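Local atomic coordinates of O-methyltransferase (Burkholderia thailandensis, PDB entry 3MCZ), a protein that probably transfers a methyl group from S-adenosyl-L-methionine to an oxygen of its substrate, working as a dimer. Residues A301-H306 / G314-T319; F261-A266 / T319-G324. All coordinates share one frame; numbering follows the deposited sequence.

Interaction 1 of 2, residues A301-H306 / G314-T319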
loop_
_atom_site.group_PDB
_atom_site.type_symbol
_atom_site.label_atom_id
_atom_site.label_comp_id
_atom_site.label_asym_id
_atom_site.label_seq_id
_atom_site.Cartn_x
_atom_site.Cartn_y
_atom_site.Cartn_z
ATOM N N ALA A 301 -6.621 -12.479 10.703
ATOM C CA ALA A 301 -7.711 -11.505 10.643
ATOM C C ALA A 301 -7.666 -10.691 9.343
ATOM O O ALA A 301 -8.709 -10.422 8.733
ATOM C CB ALA A 301 -7.661 -10.563 11.846
ATOM N N ASP A 302 -6.452 -10.367 8.922
ATOM C CA ASP A 302 -6.244 -9.677 7.648
ATOM C C ASP A 302 -6.725 -10.552 6.522
ATOM O O ASP A 302 -7.411 -10.084 5.628
ATOM C CB ASP A 302 -4.774 -9.324 7.432
ATOM C CG ASP A 302 -4.524 -8.726 6.052
ATOM O OD1 ASP A 302 -5.182 -7.708 5.752
ATOM O OD2 ASP A 302 -3.757 -9.316 5.257
ATOM N N PHE A 303 -6.367 -11.828 6.550
ATOM C CA PHE A 303 -6.791 -12.755 5.492
ATOM C C PHE A 303 -8.318 -12.879 5.434
ATOM O O PHE A 303 -8.872 -12.887 4.354
ATOM C CB PHE A 303 -6.198 -14.133 5.710
ATOM C CG PHE A 303 -6.481 -15.075 4.603
ATOM C CD1 PHE A 303 -5.792 -14.951 3.398
ATOM C CD2 PHE A 303 -7.404 -16.095 4.739
ATOM C CE1 PHE A 303 -6.012 -15.859 2.358
ATOM C CE2 PHE A 303 -7.640 -16.981 3.666
ATOM C CZ PHE A 303 -6.938 -16.841 2.503
ATOM N N SER A 304 -8.975 -12.982 6.596
ATOM C CA SER A 304 -10.445 -13.029 6.632
ATOM C C SER A 304 -11.074 -11.841 5.924
ATOM O O SER A 304 -11.998 -11.999 5.115
ATOM C CB SER A 304 -10.974 -13.096 8.058
ATOM O OG SER A 304 -12.288 -13.614 8.054
ATOM N N LEU A 305 -10.568 -10.647 6.222
ATOM C CA LEU A 305 -11.037 -9.449 5.560
ATOM C C LEU A 305 -10.730 -9.436 4.060
ATOM O O LEU A 305 -11.553 -8.981 3.256
ATOM C CB LEU A 305 -10.452 -8.200 6.263
ATOM C CG LEU A 305 -10.963 -6.835 5.733
ATOM C CD1 LEU A 305 -12.481 -6.685 6.021
ATOM C CD2 LEU A 305 -10.171 -5.670 6.308
ATOM N N HIS A 306 -9.529 -9.876 3.681
ATOM C CA HIS A 306 -9.137 -10.001 2.280
ATOM C C HIS A 306 -10.173 -10.847 1.519
ATOM O O HIS A 306 -10.639 -10.482 0.431
ATOM C CB HIS A 306 -7.740 -10.609 2.243
ATOM C CG HIS A 306 -7.035 -10.507 0.927
ATOM N ND1 HIS A 306 -5.687 -10.760 0.806
ATOM C CD2 HIS A 306 -7.468 -10.169 -0.305
ATOM C CE1 HIS A 306 -5.325 -10.598 -0.457
ATOM N NE2 HIS A 306 -6.393 -10.254 -1.156
ATOM N N GLY A 314 -16.876 -14.504 1.797
ATOM C CA GLY A 314 -15.476 -14.733 2.149
ATOM C C GLY A 314 -15.243 -14.546 3.637
ATOM O O GLY A 314 -15.663 -13.531 4.233
ATOM N N GLU A 315 -14.573 -15.504 4.268
ATOM C CA GLU A 315 -14.327 -15.408 5.691
ATOM C C GLU A 315 -13.439 -16.553 6.099
ATOM O O GLU A 315 -13.682 -17.689 5.650
ATOM C CB GLU A 315 -15.651 -15.516 6.435
ATOM C CG GLU A 315 -15.497 -15.628 7.953
ATOM C CD GLU A 315 -16.835 -15.644 8.717
ATOM O OE1 GLU A 315 -17.902 -15.854 8.088
ATOM O OE2 GLU A 315 -16.805 -15.462 9.974
ATOM N N LEU A 316 -12.442 -16.298 6.937
ATOM C CA LEU A 316 -11.583 -17.367 7.428
ATOM C C LEU A 316 -12.245 -17.884 8.690
ATOM O O LEU A 316 -12.489 -17.127 9.575
ATOM C CB LEU A 316 -10.152 -16.886 7.723
ATOM C CG LEU A 316 -9.145 -17.973 8.136
ATOM C CD1 LEU A 316 -9.040 -19.121 7.120
ATOM C CD2 LEU A 316 -7.747 -17.317 8.425
ATOM N N HIS A 317 -12.538 -19.181 8.749
ATOM C CA HIS A 317 -13.116 -19.807 9.914
ATOM C C HIS A 317 -12.021 -20.307 10.865
ATOM O O HIS A 317 -10.967 -20.786 10.404
ATOM C CB HIS A 317 -14.032 -20.951 9.479
ATOM C CG HIS A 317 -15.075 -20.501 8.506
ATOM N ND1 HIS A 317 -16.056 -19.597 8.854
ATOM C CD2 HIS A 317 -15.256 -20.775 7.198
ATOM C CE1 HIS A 317 -16.812 -19.349 7.797
ATOM N NE2 HIS A 317 -16.353 -20.058 6.781
ATOM N N PRO A 318 -12.259 -20.186 12.174
ATOM C CA PRO A 318 -11.243 -20.665 13.102
ATOM C C PRO A 318 -10.902 -22.134 12.933
ATOM O O PRO A 318 -11.778 -22.971 12.737
ATOM C CB PRO A 318 -11.841 -20.395 14.481
ATOM C CG PRO A 318 -12.867 -19.262 14.246
ATOM C CD PRO A 318 -13.377 -19.491 12.859
ATOM N N THR A 319 -9.614 -22.429 13.070
ATOM C CA THR A 319 -9.109 -23.772 12.880
ATOM C C THR A 319 -9.663 -24.770 13.879
ATOM O O THR A 319 -10.006 -25.866 13.479
ATOM C CB THR A 319 -7.550 -23.745 12.834
ATOM O OG1 THR A 319 -7.156 -22.747 11.865
ATOM C CG2 THR A 319 -7.004 -25.115 12.439
#

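Interaction 2 of 2, residues F261-A266 / T319-G324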
loop_
_atom_site.group_PDB
_atom_site.type_symbol
_atom_site.label_atom_id
_atom_site.label_comp_id
_atom_site.label_asym_id
_atom_site.label_seq_id
_atom_site.Cartn_x
_atom_site.Cartn_y
_atom_site.Cartn_z
ATOM N N PHE A 261 -16.881 -19.971 1.914
ATOM C CA PHE A 261 -18.179 -20.347 2.437
ATOM C C PHE A 261 -18.462 -19.624 3.750
ATOM O O PHE A 261 -17.533 -19.404 4.528
ATOM C CB PHE A 261 -18.200 -21.853 2.639
ATOM C CG PHE A 261 -18.007 -22.623 1.376
ATOM C CD1 PHE A 261 -18.990 -22.606 0.377
ATOM C CD2 PHE A 261 -16.825 -23.298 1.129
ATOM C CE1 PHE A 261 -18.795 -23.316 -0.840
ATOM C CE2 PHE A 261 -16.624 -24.000 -0.067
ATOM C CZ PHE A 261 -17.627 -24.006 -1.048
ATOM N N ASP A 262 -19.727 -19.242 3.994
ATOM C CA ASP A 262 -20.127 -18.878 5.371
ATOM C C ASP A 262 -20.097 -20.107 6.297
ATOM O O ASP A 262 -19.962 -21.231 5.839
ATOM C CB ASP A 262 -21.456 -18.103 5.439
ATOM C CG ASP A 262 -22.697 -18.937 5.199
ATOM O OD1 ASP A 262 -22.695 -20.173 5.279
ATOM O OD2 ASP A 262 -23.741 -18.296 4.956
ATOM N N ALA A 263 -20.250 -19.903 7.589
ATOM C CA ALA A 263 -20.092 -21.031 8.538
ATOM C C ALA A 263 -21.107 -22.149 8.294
ATOM O O ALA A 263 -20.794 -23.317 8.416
ATOM C CB ALA A 263 -20.149 -20.534 10.037
ATOM N N ARG A 264 -22.331 -21.804 7.958
ATOM C CA ARG A 264 -23.337 -22.814 7.706
ATOM C C ARG A 264 -22.931 -23.659 6.500
ATOM O O ARG A 264 -23.004 -24.889 6.517
ATOM C CB ARG A 264 -24.675 -22.144 7.425
ATOM C CG ARG A 264 -25.732 -23.092 7.016
ATOM C CD ARG A 264 -27.024 -22.408 6.456
ATOM N NE ARG A 264 -27.540 -23.287 5.438
ATOM C CZ ARG A 264 -27.251 -23.214 4.141
ATOM N NH1 ARG A 264 -27.781 -24.103 3.312
ATOM N NH2 ARG A 264 -26.478 -22.254 3.654
ATOM N N GLU A 265 -22.558 -22.959 5.441
ATOM C CA GLU A 265 -22.145 -23.615 4.218
ATOM C C GLU A 265 -20.910 -24.485 4.444
ATOM O O GLU A 265 -20.865 -25.625 3.982
ATOM C CB GLU A 265 -21.882 -22.588 3.130
ATOM C CG GLU A 265 -23.131 -21.964 2.574
ATOM C CD GLU A 265 -22.815 -20.740 1.691
ATOM O OE1 GLU A 265 -21.728 -20.128 1.823
ATOM O OE2 GLU A 265 -23.661 -20.377 0.873
ATOM N N ALA A 266 -19.929 -23.949 5.159
ATOM C CA ALA A 266 -18.682 -24.652 5.420
ATOM C C ALA A 266 -18.945 -25.947 6.209
ATOM O O ALA A 266 -18.351 -26.997 5.928
ATOM C CB ALA A 266 -17.692 -23.709 6.158
ATOM N N THR A 319 -9.614 -22.429 13.070
ATOM C CA THR A 319 -9.109 -23.772 12.880
ATOM C C THR A 319 -9.663 -24.770 13.879
ATOM O O THR A 319 -10.006 -25.866 13.479
ATOM C CB THR A 319 -7.550 -23.745 12.834
ATOM O OG1 THR A 319 -7.156 -22.747 11.865
ATOM C CG2 THR A 319 -7.004 -25.115 12.439
ATOM N N PRO A 320 -9.753 -24.407 15.173
ATOM C CA PRO A 320 -10.404 -25.318 16.103
ATOM C C PRO A 320 -11.872 -25.578 15.781
ATOM O O PRO A 320 -12.378 -26.665 16.078
ATOM C CB PRO A 320 -10.281 -24.611 17.468
ATOM C CG PRO A 320 -9.096 -23.688 17.300
ATOM C CD PRO A 320 -9.207 -23.227 15.862
ATOM N N TRP A 321 -12.552 -24.603 15.182
ATOM C CA TRP A 321 -13.958 -24.790 14.804
ATOM C C TRP A 321 -14.043 -25.793 13.642
ATOM O O TRP A 321 -14.866 -26.717 13.670
ATOM C CB TRP A 321 -14.613 -23.462 14.413
ATOM C CG TRP A 321 -16.017 -23.620 13.986
ATOM C CD1 TRP A 321 -17.117 -23.673 14.779
ATOM C CD2 TRP A 321 -16.469 -23.755 12.650
ATOM N NE1 TRP A 321 -18.244 -23.846 14.009
ATOM C CE2 TRP A 321 -17.861 -23.930 12.694
ATOM C CE3 TRP A 321 -15.825 -23.792 11.420
ATOM C CZ2 TRP A 321 -18.632 -24.088 11.543
ATOM C CZ3 TRP A 321 -16.604 -23.936 10.267
ATOM C CH2 TRP A 321 -17.990 -24.068 10.347
ATOM N N ILE A 322 -13.186 -25.614 12.640
ATOM C CA ILE A 322 -13.109 -26.585 11.539
ATOM C C ILE A 322 -12.825 -28.001 12.084
ATOM O O ILE A 322 -13.486 -28.969 11.707
ATOM C CB ILE A 322 -12.055 -26.191 10.472
ATOM C CG1 ILE A 322 -12.432 -24.843 9.838
ATOM C CG2 ILE A 322 -11.959 -27.297 9.414
ATOM C CD1 ILE A 322 -11.314 -24.140 8.932
ATOM N N ALA A 323 -11.842 -28.112 12.973
ATOM C CA ALA A 323 -11.497 -29.394 13.520
ATOM C C ALA A 323 -12.669 -30.033 14.244
ATOM O O ALA A 323 -12.884 -31.253 14.118
ATOM C CB ALA A 323 -10.247 -29.292 14.437
ATOM N N GLY A 324 -13.454 -29.240 14.981
ATOM C CA GLY A 324 -14.641 -29.759 15.678
ATOM C C GLY A 324 -15.690 -30.269 14.704
ATOM O O GLY A 324 -16.313 -31.300 14.962
#

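Interaction 1 of 2, residues A301-H306 / G314-T319
The hydroxyl of Ser-304 takes a hydrogen bond from the backbone of the loop that follows its own helix: Leu-316 N gives its hydrogen to Ser-304 OG over 2.9 Å, and at 168° the bond is nearly straight. With OG anti to the backbone N of the serine (chi1 -159°), the oxygen reaches out from the helix to the loop. It also lies 3.6 Å from Glu-315 CA, next to the aliphatic start of the glutamate side chain. Beside the hydrogen bond, Ser-304 CB lies 3.9 Å from Leu-316 CB. The neighbouring Phe-303 adds an apolar contact; its side chain crosses that of Leu-316 at about a right angle, and its CD2 meets Leu-316 CD2 obliquely at 3.9 Å. The leucine is thus held between helix 298-310 and strand 281-288, where it touches Thr-287 and Met-288, while the ring of His-259 meets Phe-303 edge-to-face. The helix has another duty in the dimer: Asp-302 forms a salt bridge with Arg-36 of the second subunit, and Ser-304 packs on Ile-75 of that subunit. The serine hydroxyl thus satisfies the N-H of the buried Leu-316 and ties the loop to the preceding helix, while the apolar contacts lie beside this bond.

Interaction 2 of 2, residues F261-A266 / T319-G324
Trp-321 brings the six-membered end of its indole to the first turn of helix 263-275. Its CH2 lies 3.5 Å from Ala-263 O, with the carbonyl oxygen at the ring edge and near its plane. On the same benzo edge, Ala-263 CB approaches Trp-321 CZ2 to 4.1 Å, and Ala-266 CB comes within 4.2 Å of Trp-321 CH2. The two methyls belong to residues three apart, both directed at helix 319-328, so helix 263-275 offers two methyls, beside the Ala-263 carbonyl, to the rim of the indole. A chi1 of 178°, with CG opposite the backbone N, sets the indole on course for helix 263-275. Both helices belong to the Rossmann-like methyltransferase domain, and beside the tryptophan Ile-322 reaches Ile-270 of helix 263-275 and Ile-285 of the central sheet. At the start of the same helix 263-275, Asp-262 and Glu-265 form a capping box. Asp-262 OD1 accepts from Glu-265 N at 2.8 Å, nearly straight at 170°, and Glu-265 OE1 accepts in return from Asp-262 N at 3.1 Å. That second bond meets the anti side of the carboxylate, 23° out of its plane. Farther out, His-313 ND1 is hydrogen-bonded to the same Glu-265 OE1.

Interaction 1 is the more buried of the two and faces the dimer partner, whereas interaction 2 is partly buried and touches no other chain of the assembly. Their chemistry differs accordingly: 301-306 and 314-319 combine a side-chain-to-backbone hydrogen bond with apolar packing, while 261-266 and 319-324 meet through an indole edge, two methyls and a carbonyl, with no hydrogen bond between them. Thr-319 belongs to both, closing segment 314-319 and opening helix 319-328. His-317 joins them more directly: its NE2 lies 2.6 Å from Phe-261 O, a probable hydrogen bond, and its ring also meets that of Trp-321.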